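Local coordinates for protein GlcNAc-alpha-1,4-Gal-releasing endo-beta-galactosidase (Clostridium perfringens, PDB 1UPS) that probably hydrolyses internal beta-galactosidic bonds in glycans, releasing GlcNAc-alpha-1,4-Gal, as a calcium-binding member of glycoside hydrolase family 16, at residues Asp180-Gly188 and Phe228-Ile238; Gly247-Asp255 and Lys267-Arg275. One frame throughout, in Å; residues are numbered along the deposited sequence. Where two conformers were deposited one is given.

Contact 1: residues Asp180-Gly188 and Phe228-Ile238; sequences DTWRIAAYG and FYYDNELFKVI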
loop_
_atom_site.group_PDB
_atom_site.type_symbol
_atom_site.label_atom_id
_atom_site.label_comp_id
_atom_site.label_asym_id
_atom_site.label_seq_id
_atom_site.Cartn_x
_atom_site.Cartn_y
_atom_site.Cartn_z
ATOM N N ASP A 180 -1.535 -14.758 -9.308
ATOM C CA ASP A 180 -0.725 -14.924 -8.087
ATOM C C ASP A 180 -0.230 -13.602 -7.490
ATOM O O ASP A 180 0.598 -13.622 -6.569
ATOM C CB ASP A 180 0.451 -15.878 -8.317
ATOM C CG ASP A 180 1.364 -15.462 -9.473
ATOM O OD1 ASP A 180 1.122 -14.432 -10.161
ATOM O OD2 ASP A 180 2.371 -16.143 -9.770
ATOM N N THR A 181 -0.749 -12.470 -7.981
ATOM C CA THR A 181 -0.236 -11.153 -7.548
ATOM C C THR A 181 -1.182 -10.388 -6.637
ATOM O O THR A 181 -2.360 -10.733 -6.499
ATOM C CB THR A 181 0.074 -10.234 -8.761
ATOM O OG1 THR A 181 -1.159 -9.956 -9.456
ATOM C CG2 THR A 181 0.999 -10.926 -9.795
ATOM N N TRP A 182 -0.627 -9.349 -6.011
ATOM C CA TRP A 182 -1.406 -8.303 -5.361
ATOM C C TRP A 182 -0.791 -6.991 -5.869
ATOM O O TRP A 182 0.342 -6.634 -5.522
ATOM C CB TRP A 182 -1.329 -8.414 -3.818
ATOM C CG TRP A 182 -2.022 -7.273 -3.092
ATOM C CD1 TRP A 182 -2.876 -6.325 -3.638
ATOM C CD2 TRP A 182 -1.927 -6.956 -1.693
ATOM N NE1 TRP A 182 -3.304 -5.453 -2.660
ATOM C CE2 TRP A 182 -2.742 -5.815 -1.461
ATOM C CE3 TRP A 182 -1.253 -7.537 -0.601
ATOM C CZ2 TRP A 182 -2.887 -5.234 -0.194
ATOM C CZ3 TRP A 182 -1.386 -6.944 0.657
ATOM C CH2 TRP A 182 -2.211 -5.813 0.848
ATOM N N ARG A 183 -1.543 -6.305 -6.723
ATOM C CA ARG A 183 -1.135 -5.028 -7.289
ATOM C C ARG A 183 -1.511 -3.894 -6.340
ATOM O O ARG A 183 -2.660 -3.791 -5.914
ATOM C CB ARG A 183 -1.852 -4.826 -8.630
ATOM C CG ARG A 183 -1.387 -3.597 -9.399
ATOM C CD ARG A 183 -1.965 -3.578 -10.833
ATOM N NE ARG A 183 -1.695 -2.349 -11.582
ATOM C CZ ARG A 183 -0.907 -2.259 -12.653
ATOM N NH1 ARG A 183 -0.231 -3.312 -13.118
ATOM N NH2 ARG A 183 -0.761 -1.079 -13.254
ATOM N N ILE A 184 -0.530 -3.044 -6.039
ATOM C CA ILE A 184 -0.693 -1.900 -5.133
ATOM C C ILE A 184 -0.078 -0.692 -5.847
ATOM O O ILE A 184 0.998 -0.807 -6.465
ATOM C CB ILE A 184 0.043 -2.155 -3.800
ATOM C CG1 ILE A 184 -0.571 -3.329 -3.041
ATOM C CG2 ILE A 184 -0.011 -0.903 -2.884
ATOM C CD1 ILE A 184 0.362 -3.933 -1.966
ATOM N N ALA A 185 -0.752 0.458 -5.783
ATOM C CA ALA A 185 -0.236 1.663 -6.458
ATOM C C ALA A 185 -0.635 2.934 -5.716
ATOM O O ALA A 185 -1.543 2.914 -4.888
ATOM C CB ALA A 185 -0.725 1.722 -7.935
ATOM N N ALA A 186 0.058 4.041 -5.998
ATOM C CA ALA A 186 -0.296 5.326 -5.382
ATOM C C ALA A 186 0.224 6.477 -6.225
ATOM O O ALA A 186 1.248 6.353 -6.899
ATOM C CB ALA A 186 0.261 5.418 -3.951
ATOM N N TYR A 187 -0.462 7.611 -6.142
ATOM C CA TYR A 187 -0.079 8.814 -6.897
ATOM C C TYR A 187 -0.797 9.998 -6.270
ATOM O O TYR A 187 -1.941 9.875 -5.867
ATOM C CB TYR A 187 -0.509 8.647 -8.359
ATOM C CG TYR A 187 -0.201 9.836 -9.256
ATOM C CD1 TYR A 187 1.084 10.381 -9.318
ATOM C CD2 TYR A 187 -1.198 10.382 -10.067
ATOM C CE1 TYR A 187 1.354 11.479 -10.163
ATOM C CE2 TYR A 187 -0.929 11.468 -10.918
ATOM C CZ TYR A 187 0.340 12.003 -10.947
ATOM O OH TYR A 187 0.601 13.087 -11.780
ATOM N N GLY A 188 -0.124 11.149 -6.197
ATOM C CA GLY A 188 -0.723 12.320 -5.577
ATOM C C GLY A 188 -1.585 13.195 -6.479
ATOM O O GLY A 188 -2.314 14.047 -5.977
ATOM N N PHE A 228 1.116 -2.084 3.976
ATOM C CA PHE A 228 0.147 -3.021 3.407
ATOM C C PHE A 228 0.393 -4.434 3.915
ATOM O O PHE A 228 1.528 -4.882 3.908
ATOM C CB PHE A 228 0.256 -2.976 1.882
ATOM C CG PHE A 228 -0.021 -1.612 1.321
ATOM C CD1 PHE A 228 -1.319 -1.233 0.999
ATOM C CD2 PHE A 228 1.014 -0.700 1.165
ATOM C CE1 PHE A 228 -1.585 0.068 0.497
ATOM C CE2 PHE A 228 0.768 0.596 0.664
ATOM C CZ PHE A 228 -0.531 0.965 0.338
ATOM N N TYR A 229 -0.682 -5.112 4.338
ATOM C CA TYR A 229 -0.607 -6.427 4.990
ATOM C C TYR A 229 -1.454 -7.454 4.251
ATOM O O TYR A 229 -2.607 -7.176 3.899
ATOM C CB TYR A 229 -1.116 -6.336 6.442
ATOM C CG TYR A 229 -0.295 -5.419 7.302
ATOM C CD1 TYR A 229 0.749 -5.921 8.085
ATOM C CD2 TYR A 229 -0.544 -4.039 7.320
ATOM C CE1 TYR A 229 1.522 -5.063 8.866
ATOM C CE2 TYR A 229 0.225 -3.186 8.081
ATOM C CZ TYR A 229 1.251 -3.708 8.861
ATOM O OH TYR A 229 2.024 -2.849 9.626
ATOM N N TYR A 230 -0.870 -8.627 4.008
ATOM C CA TYR A 230 -1.569 -9.746 3.370
ATOM C C TYR A 230 -1.698 -10.845 4.392
ATOM O O TYR A 230 -0.682 -11.334 4.899
ATOM C CB TYR A 230 -0.756 -10.274 2.196
ATOM C CG TYR A 230 -1.364 -11.479 1.471
ATOM C CD1 TYR A 230 -2.418 -11.305 0.560
ATOM C CD2 TYR A 230 -0.846 -12.776 1.659
ATOM C CE1 TYR A 230 -2.958 -12.381 -0.144
ATOM C CE2 TYR A 230 -1.387 -13.881 0.964
ATOM C CZ TYR A 230 -2.433 -13.668 0.053
ATOM O OH TYR A 230 -2.981 -14.726 -0.641
ATOM N N ASP A 231 -2.939 -11.241 4.688
ATOM C CA ASP A 231 -3.198 -12.234 5.737
ATOM C C ASP A 231 -2.403 -11.906 7.000
ATOM O O ASP A 231 -1.758 -12.780 7.604
ATOM C CB ASP A 231 -2.896 -13.645 5.219
ATOM C CG ASP A 231 -3.888 -14.085 4.177
ATOM O OD1 ASP A 231 -3.647 -15.119 3.517
ATOM O OD2 ASP A 231 -4.936 -13.436 3.955
ATOM N N ASN A 232 -2.462 -10.630 7.376
ATOM C CA ASN A 232 -1.877 -10.108 8.624
ATOM C C ASN A 232 -0.356 -10.005 8.683
ATOM O O ASN A 232 0.196 -9.810 9.777
ATOM C CB ASN A 232 -2.386 -10.894 9.858
ATOM C CG ASN A 232 -3.892 -10.845 10.003
ATOM O OD1 ASN A 232 -4.533 -9.859 9.605
ATOM N ND2 ASN A 232 -4.476 -11.906 10.596
ATOM N N GLU A 233 0.318 -10.178 7.543
ATOM C CA GLU A 233 1.783 -10.084 7.477
ATOM C C GLU A 233 2.218 -8.961 6.529
ATOM O O GLU A 233 1.683 -8.822 5.414
ATOM C CB GLU A 233 2.415 -11.410 7.020
ATOM C CG GLU A 233 3.950 -11.347 6.940
ATOM C CD GLU A 233 4.609 -12.670 6.551
ATOM O OE1 GLU A 233 4.746 -12.939 5.321
ATOM O OE2 GLU A 233 5.004 -13.429 7.480
ATOM N N LEU A 234 3.199 -8.170 6.964
ATOM C CA LEU A 234 3.619 -7.004 6.162
ATOM C C LEU A 234 4.117 -7.419 4.773
ATOM O O LEU A 234 4.942 -8.345 4.648
ATOM C CB LEU A 234 4.700 -6.218 6.917
ATOM C CG LEU A 234 5.135 -4.907 6.250
ATOM C CD1 LEU A 234 3.982 -3.900 6.144
ATOM C CD2 LEU A 234 6.306 -4.316 7.023
ATOM N N PHE A 235 3.628 -6.715 3.742
ATOM C CA PHE A 235 3.845 -7.103 2.342
ATOM C C PHE A 235 4.496 -5.961 1.541
ATOM O O PHE A 235 5.324 -6.219 0.647
ATOM C CB PHE A 235 2.493 -7.524 1.721
ATOM C CG PHE A 235 2.556 -7.915 0.247
ATOM C CD1 PHE A 235 2.998 -9.176 -0.136
ATOM C CD2 PHE A 235 2.115 -7.031 -0.733
ATOM C CE1 PHE A 235 3.019 -9.548 -1.501
ATOM C CE2 PHE A 235 2.142 -7.382 -2.097
ATOM C CZ PHE A 235 2.587 -8.645 -2.469
ATOM N N LYS A 236 4.162 -4.716 1.888
ATOM C CA LYS A 236 4.679 -3.522 1.179
ATOM C C LYS A 236 4.630 -2.294 2.085
ATOM O O LYS A 236 3.724 -2.156 2.915
ATOM C CB LYS A 236 3.836 -3.235 -0.069
ATOM C CG LYS A 236 4.390 -2.094 -0.933
ATOM C CD LYS A 236 3.607 -1.925 -2.204
ATOM C CE LYS A 236 4.139 -0.786 -3.097
ATOM N NZ LYS A 236 3.415 -0.739 -4.438
ATOM N N VAL A 237 5.590 -1.388 1.893
ATOM C CA VAL A 237 5.610 -0.125 2.612
ATOM C C VAL A 237 5.862 1.008 1.635
ATOM O O VAL A 237 6.736 0.900 0.769
ATOM C CB VAL A 237 6.751 -0.083 3.663
ATOM C CG1 VAL A 237 6.768 1.262 4.391
ATOM C CG2 VAL A 237 6.610 -1.205 4.653
ATOM N N ILE A 238 5.066 2.073 1.765
ATOM C CA ILE A 238 5.314 3.313 1.045
ATOM C C ILE A 238 5.512 4.413 2.087
ATOM O O ILE A 238 4.634 4.634 2.921
ATOM C CB ILE A 238 4.131 3.634 0.118
ATOM C CG1 ILE A 238 4.026 2.582 -0.993
ATOM C CG2 ILE A 238 4.251 5.095 -0.439
ATOM C CD1 ILE A 238 2.744 2.715 -1.853
#
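Trp182 and Phe235 lie with their ring planes only 17° apart, yet the rings are slid so far past each other that they barely overlap: the centroid of the six-membered ring of Trp182 is 5.1 Å from that of Phe235. The closest approach is Trp182 CE3 to Phe235 CD2 at 3.4 Å, oblique to both rings. Beyond it the indole meets the hairpin obliquely, with Trp182 CH2 against Tyr229 O (3.4 Å) and CZ3 against Tyr230 CB. Its NE1 donates instead to Ile171 O, which holds the ring from its other end.

Ile184 divides its two branches between aromatic partners. CG2, anti to the backbone N (CG1 has chi1 -64°), stands over the centre of the Phe228 ring, 3.8 Å from the centroid and 11° off the normal, a CH-pi contact. CD1 meets the edge of Phe235 in plane while also covering one face of Trp182.

The two segments belong to the facing sheets of the family 16 beta-sandwich: the axes of 181-187 and 233-238 approach to 9.6 Å at their closest, too far apart for backbone pairing. A classic beta bulge sets Phe235 and Lys236 both opposite Phe228, which directs two successive side chains at Ile184. In the conformer given, the extended Lys236 chain slides past Ile184 in the opposite direction, Lys236 CD to Ile184 CG2 at 3.8 Å, and Lys236 NZ is hydrogen-bonded to Ser201 OG. Farther along, Ala186 CB meets Ile238 CD1 at 4.2 Å.

Contact 2: residues Gly247-Asp255 and Lys267-Arg275; sequences GTILNIYTD and KEWAIDYMR. With CA (calcium ion), chain C.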
loop_
_atom_site.group_PDB
_atom_site.type_symbol
_atom_site.label_atom_id
_atom_site.label_comp_id
_atom_site.label_asym_id
_atom_site.label_seq_id
_atom_site.Cartn_x
_atom_site.Cartn_y
_atom_site.Cartn_z
ATOM N N GLY A 247 -12.019 9.284 0.614
ATOM C CA GLY A 247 -13.195 8.450 0.438
ATOM C C GLY A 247 -12.786 7.135 -0.188
ATOM O O GLY A 247 -11.672 7.026 -0.696
ATOM N N THR A 248 -13.689 6.151 -0.158
ATOM C CA THR A 248 -13.380 4.786 -0.591
ATOM C C THR A 248 -14.207 4.384 -1.796
ATOM O O THR A 248 -15.404 4.667 -1.849
ATOM C CB THR A 248 -13.676 3.800 0.584
ATOM O OG1 THR A 248 -12.761 4.080 1.659
ATOM C CG2 THR A 248 -13.364 2.328 0.179
ATOM N N ILE A 249 -13.564 3.692 -2.735
ATOM C CA ILE A 249 -14.265 3.093 -3.878
ATOM C C ILE A 249 -13.946 1.606 -3.910
ATOM O O ILE A 249 -12.787 1.215 -3.732
ATOM C CB ILE A 249 -13.799 3.759 -5.217
ATOM C CG1 ILE A 249 -14.000 5.294 -5.150
ATOM C CG2 ILE A 249 -14.498 3.072 -6.431
ATOM C CD1 ILE A 249 -13.510 6.054 -6.398
ATOM N N LEU A 250 -14.974 0.782 -4.132
ATOM C CA LEU A 250 -14.781 -0.642 -4.352
ATOM C C LEU A 250 -15.439 -0.959 -5.691
ATOM O O LEU A 250 -16.634 -0.726 -5.867
ATOM C CB LEU A 250 -15.453 -1.465 -3.228
ATOM C CG LEU A 250 -14.692 -1.521 -1.912
ATOM C CD1 LEU A 250 -15.661 -1.922 -0.740
ATOM C CD2 LEU A 250 -13.524 -2.481 -2.011
ATOM N N ASN A 251 -14.661 -1.473 -6.638
ATOM C CA ASN A 251 -15.189 -1.670 -7.986
ATOM C C ASN A 251 -14.469 -2.745 -8.793
ATOM O O ASN A 251 -13.467 -3.328 -8.347
ATOM C CB ASN A 251 -15.389 -0.312 -8.740
ATOM C CG ASN A 251 -14.092 0.402 -9.114
ATOM O OD1 ASN A 251 -13.040 0.175 -8.530
ATOM N ND2 ASN A 251 -14.188 1.311 -10.107
ATOM N N ILE A 252 -15.031 -3.042 -9.960
ATOM C CA ILE A 252 -14.482 -4.044 -10.849
ATOM C C ILE A 252 -14.612 -3.507 -12.271
ATOM O O ILE A 252 -15.533 -2.760 -12.556
ATOM C CB ILE A 252 -15.205 -5.400 -10.646
ATOM C CG1 ILE A 252 -14.544 -6.499 -11.497
ATOM C CG2 ILE A 252 -16.748 -5.271 -10.867
ATOM C CD1 ILE A 252 -14.927 -7.957 -11.054
ATOM N N TYR A 253 -13.660 -3.861 -13.136
ATOM C CA TYR A 253 -13.577 -3.282 -14.469
ATOM C C TYR A 253 -13.353 -4.362 -15.508
ATOM O O TYR A 253 -12.746 -5.416 -15.223
ATOM C CB TYR A 253 -12.319 -2.442 -14.582
ATOM C CG TYR A 253 -12.214 -1.213 -13.755
ATOM C CD1 TYR A 253 -11.803 -1.282 -12.424
ATOM C CD2 TYR A 253 -12.465 0.055 -14.322
ATOM C CE1 TYR A 253 -11.644 -0.100 -11.660
ATOM C CE2 TYR A 253 -12.317 1.229 -13.562
ATOM C CZ TYR A 253 -11.902 1.129 -12.226
ATOM O OH TYR A 253 -11.744 2.270 -11.456
ATOM N N THR A 254 -13.801 -4.082 -16.730
ATOM C CA THR A 254 -13.208 -4.746 -17.898
ATOM C C THR A 254 -13.202 -3.787 -19.095
ATOM O O THR A 254 -13.828 -2.726 -19.025
ATOM C CB THR A 254 -13.888 -6.109 -18.199
ATOM O OG1 THR A 254 -13.089 -6.844 -19.159
ATOM C CG2 THR A 254 -15.268 -5.908 -18.880
ATOM N N ASP A 255 -12.463 -4.144 -20.149
ATOM C CA ASP A 255 -12.314 -3.284 -21.340
ATOM C C ASP A 255 -11.623 -1.951 -21.023
ATOM O O ASP A 255 -11.845 -0.935 -21.701
ATOM C CB ASP A 255 -13.676 -3.066 -21.975
ATOM C CG ASP A 255 -14.293 -4.370 -22.426
ATOM O OD1 ASP A 255 -15.539 -4.492 -22.389
ATOM O OD2 ASP A 255 -13.584 -5.331 -22.812
ATOM N N LYS A 267 -18.058 -10.813 -15.036
ATOM C CA LYS A 267 -16.834 -10.478 -14.293
ATOM C C LYS A 267 -17.294 -10.151 -12.880
ATOM O O LYS A 267 -18.095 -9.224 -12.678
ATOM C CB LYS A 267 -16.084 -9.284 -14.905
ATOM C CG LYS A 267 -15.963 -9.274 -16.439
ATOM C CD LYS A 267 -15.297 -10.551 -16.987
ATOM C CE LYS A 267 -15.250 -10.461 -18.521
ATOM N NZ LYS A 267 -14.719 -11.712 -19.175
ATOM N N GLU A 268 -16.801 -10.900 -11.896
ATOM C CA GLU A 268 -17.273 -10.688 -10.544
ATOM C C GLU A 268 -16.229 -11.034 -9.506
ATOM O O GLU A 268 -15.385 -11.906 -9.730
ATOM C CB GLU A 268 -18.558 -11.476 -10.282
ATOM C CG GLU A 268 -18.502 -12.971 -10.546
ATOM C CD GLU A 268 -19.891 -13.622 -10.423
ATOM O OE1 GLU A 268 -19.991 -14.761 -9.944
ATOM O OE2 GLU A 268 -20.901 -12.981 -10.788
ATOM N N TRP A 269 -16.312 -10.340 -8.378
ATOM C CA TRP A 269 -15.544 -10.694 -7.180
ATOM C C TRP A 269 -16.395 -10.575 -5.941
ATOM O O TRP A 269 -17.537 -10.097 -6.007
ATOM C CB TRP A 269 -14.262 -9.861 -7.035
ATOM C CG TRP A 269 -14.402 -8.358 -6.742
ATOM C CD1 TRP A 269 -15.314 -7.461 -7.268
ATOM C CD2 TRP A 269 -13.549 -7.596 -5.892
ATOM N NE1 TRP A 269 -15.073 -6.194 -6.773
ATOM C CE2 TRP A 269 -13.991 -6.250 -5.932
ATOM C CE3 TRP A 269 -12.442 -7.915 -5.089
ATOM C CZ2 TRP A 269 -13.356 -5.226 -5.211
ATOM C CZ3 TRP A 269 -11.819 -6.904 -4.366
ATOM C CH2 TRP A 269 -12.274 -5.573 -4.436
ATOM N N ALA A 270 -15.854 -11.018 -4.805
ATOM C CA ALA A 270 -16.657 -11.118 -3.594
ATOM C C ALA A 270 -15.933 -10.476 -2.426
ATOM O O ALA A 270 -14.767 -10.790 -2.177
ATOM C CB ALA A 270 -16.981 -12.597 -3.272
ATOM N N ILE A 271 -16.612 -9.562 -1.736
ATOM C CA ILE A 271 -16.030 -8.918 -0.555
ATOM C C ILE A 271 -16.835 -9.288 0.693
ATOM O O ILE A 271 -18.003 -8.933 0.805
ATOM C CB ILE A 271 -15.989 -7.386 -0.728
ATOM C CG1 ILE A 271 -15.307 -7.012 -2.057
ATOM C CG2 ILE A 271 -15.245 -6.720 0.444
ATOM C CD1 ILE A 271 -15.996 -5.876 -2.769
ATOM N N ASP A 272 -16.182 -9.965 1.640
ATOM C CA ASP A 272 -16.845 -10.454 2.855
ATOM C C ASP A 272 -17.156 -9.314 3.824
ATOM O O ASP A 272 -18.248 -9.258 4.414
ATOM C CB ASP A 272 -15.968 -11.536 3.513
ATOM C CG ASP A 272 -16.563 -12.092 4.798
ATOM O OD1 ASP A 272 -15.760 -12.606 5.613
ATOM O OD2 ASP A 272 -17.790 -12.067 5.058
ATOM N N TYR A 273 -16.202 -8.401 3.994
ATOM C CA TYR A 273 -16.375 -7.264 4.886
ATOM C C TYR A 273 -15.349 -6.190 4.583
ATOM O O TYR A 273 -14.322 -6.465 3.945
ATOM C CB TYR A 273 -16.257 -7.658 6.378
ATOM C CG TYR A 273 -14.895 -8.195 6.842
ATOM C CD1 TYR A 273 -13.801 -7.332 7.060
ATOM C CD2 TYR A 273 -14.732 -9.554 7.157
ATOM C CE1 TYR A 273 -12.570 -7.821 7.489
ATOM C CE2 TYR A 273 -13.502 -10.047 7.614
ATOM C CZ TYR A 273 -12.441 -9.184 7.784
ATOM O OH TYR A 273 -11.244 -9.685 8.230
ATOM N N MET A 274 -15.649 -4.975 5.040
ATOM C CA MET A 274 -14.684 -3.880 5.130
ATOM C C MET A 274 -14.755 -3.320 6.549
ATOM O O MET A 274 -15.844 -3.062 7.063
ATOM C CB MET A 274 -15.010 -2.763 4.126
ATOM C CG MET A 274 -14.078 -1.543 4.263
ATOM S SD MET A 274 -14.563 -0.210 3.136
ATOM C CE MET A 274 -13.796 1.202 3.932
ATOM N N ARG A 275 -13.598 -3.145 7.180
ATOM C CA ARG A 275 -13.533 -2.610 8.535
ATOM C C ARG A 275 -12.430 -1.570 8.601
ATOM O O ARG A 275 -11.384 -1.709 7.950
ATOM C CB ARG A 275 -13.249 -3.739 9.544
ATOM C CG ARG A 275 -14.378 -4.780 9.631
ATOM C CD ARG A 275 -14.102 -5.932 10.601
ATOM N NE ARG A 275 -15.050 -7.028 10.408
ATOM C CZ ARG A 275 -14.792 -8.305 10.686
ATOM N NH1 ARG A 275 -13.613 -8.664 11.204
ATOM N NH2 ARG A 275 -15.725 -9.233 10.467
HETATM CA CA CA C . -19.743 -10.772 5.469
HETATM O O HOH W 1 -20.035 -13.084 6.329
HETATM O O HOH W 2 -18.751 -10.506 7.616
#
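Two strands from opposing sheets of the family 16 beta-sandwich face each other here: 247-254 and 267-275 run antiparallel in sense at 155°, their axes 7.6 Å apart at closest approach. Trp269 fills the middle. With CG between the backbone N and the carbonyl carbon (chi1 68°), its indole is placed where it meets Leu250, Asn251 and Ile252 of the other strand, all obliquely. Leu250 crosses it at about a right angle, Leu250 CD2 to Trp269 CH2 at 4.1 Å. Ile252 CD1 reaches past the ring to the opposite backbone, 3.6 Å from Glu268 N and 3.8 Å from Trp269 CD1. Asn251 O also lies beside the indole, but the polar partner of NE1 is Glu76. Ile271 CD1, from the same strand as Trp269, covers one face of that ring and meets Leu250 CD2. At one end, Thr248 and Met274 approach tip to tip, Thr248 OG1 to Met274 CE at 3.8 Å, and at the other Thr254 CB rests near Lys267 CG.

Strand 267-275 also carries a calcium ligand. Asp272 binds the ion twice, through its backbone O and its OD2, both at 2.4 Å; two waters and the carbonyl oxygens of Glu37 and Gly72 join them, while OD1 pairs with Arg134. With no hydrogen bond crossing between the segments, the contact is mainly apolar, and the charged chemistry of Asp272 is directed at the metal and Arg134 instead.

In the fold
Both contacts are buried and join the same two sheets of the sandwich: 180-188 and 247-255 come from one sheet, 228-238 and 267-275 from the facing sheet. Contact 1 lies nearer the centre of the chain (its centre about 4 Å away, against about 16 Å), but more of the touching residues of contact 2 are buried. The two contact centres are about 16 Å apart. Their nearest atoms, about 7 Å apart, do not touch, although strand 246-254 is the next strand after 233-239. Contact 1 is richer in aromatic rings and has a bulged hairpin as one of its sides, away from the annotated sites; contact 2 centres on one indole among aliphatic groups, and one of its strands also contributes a calcium ligand.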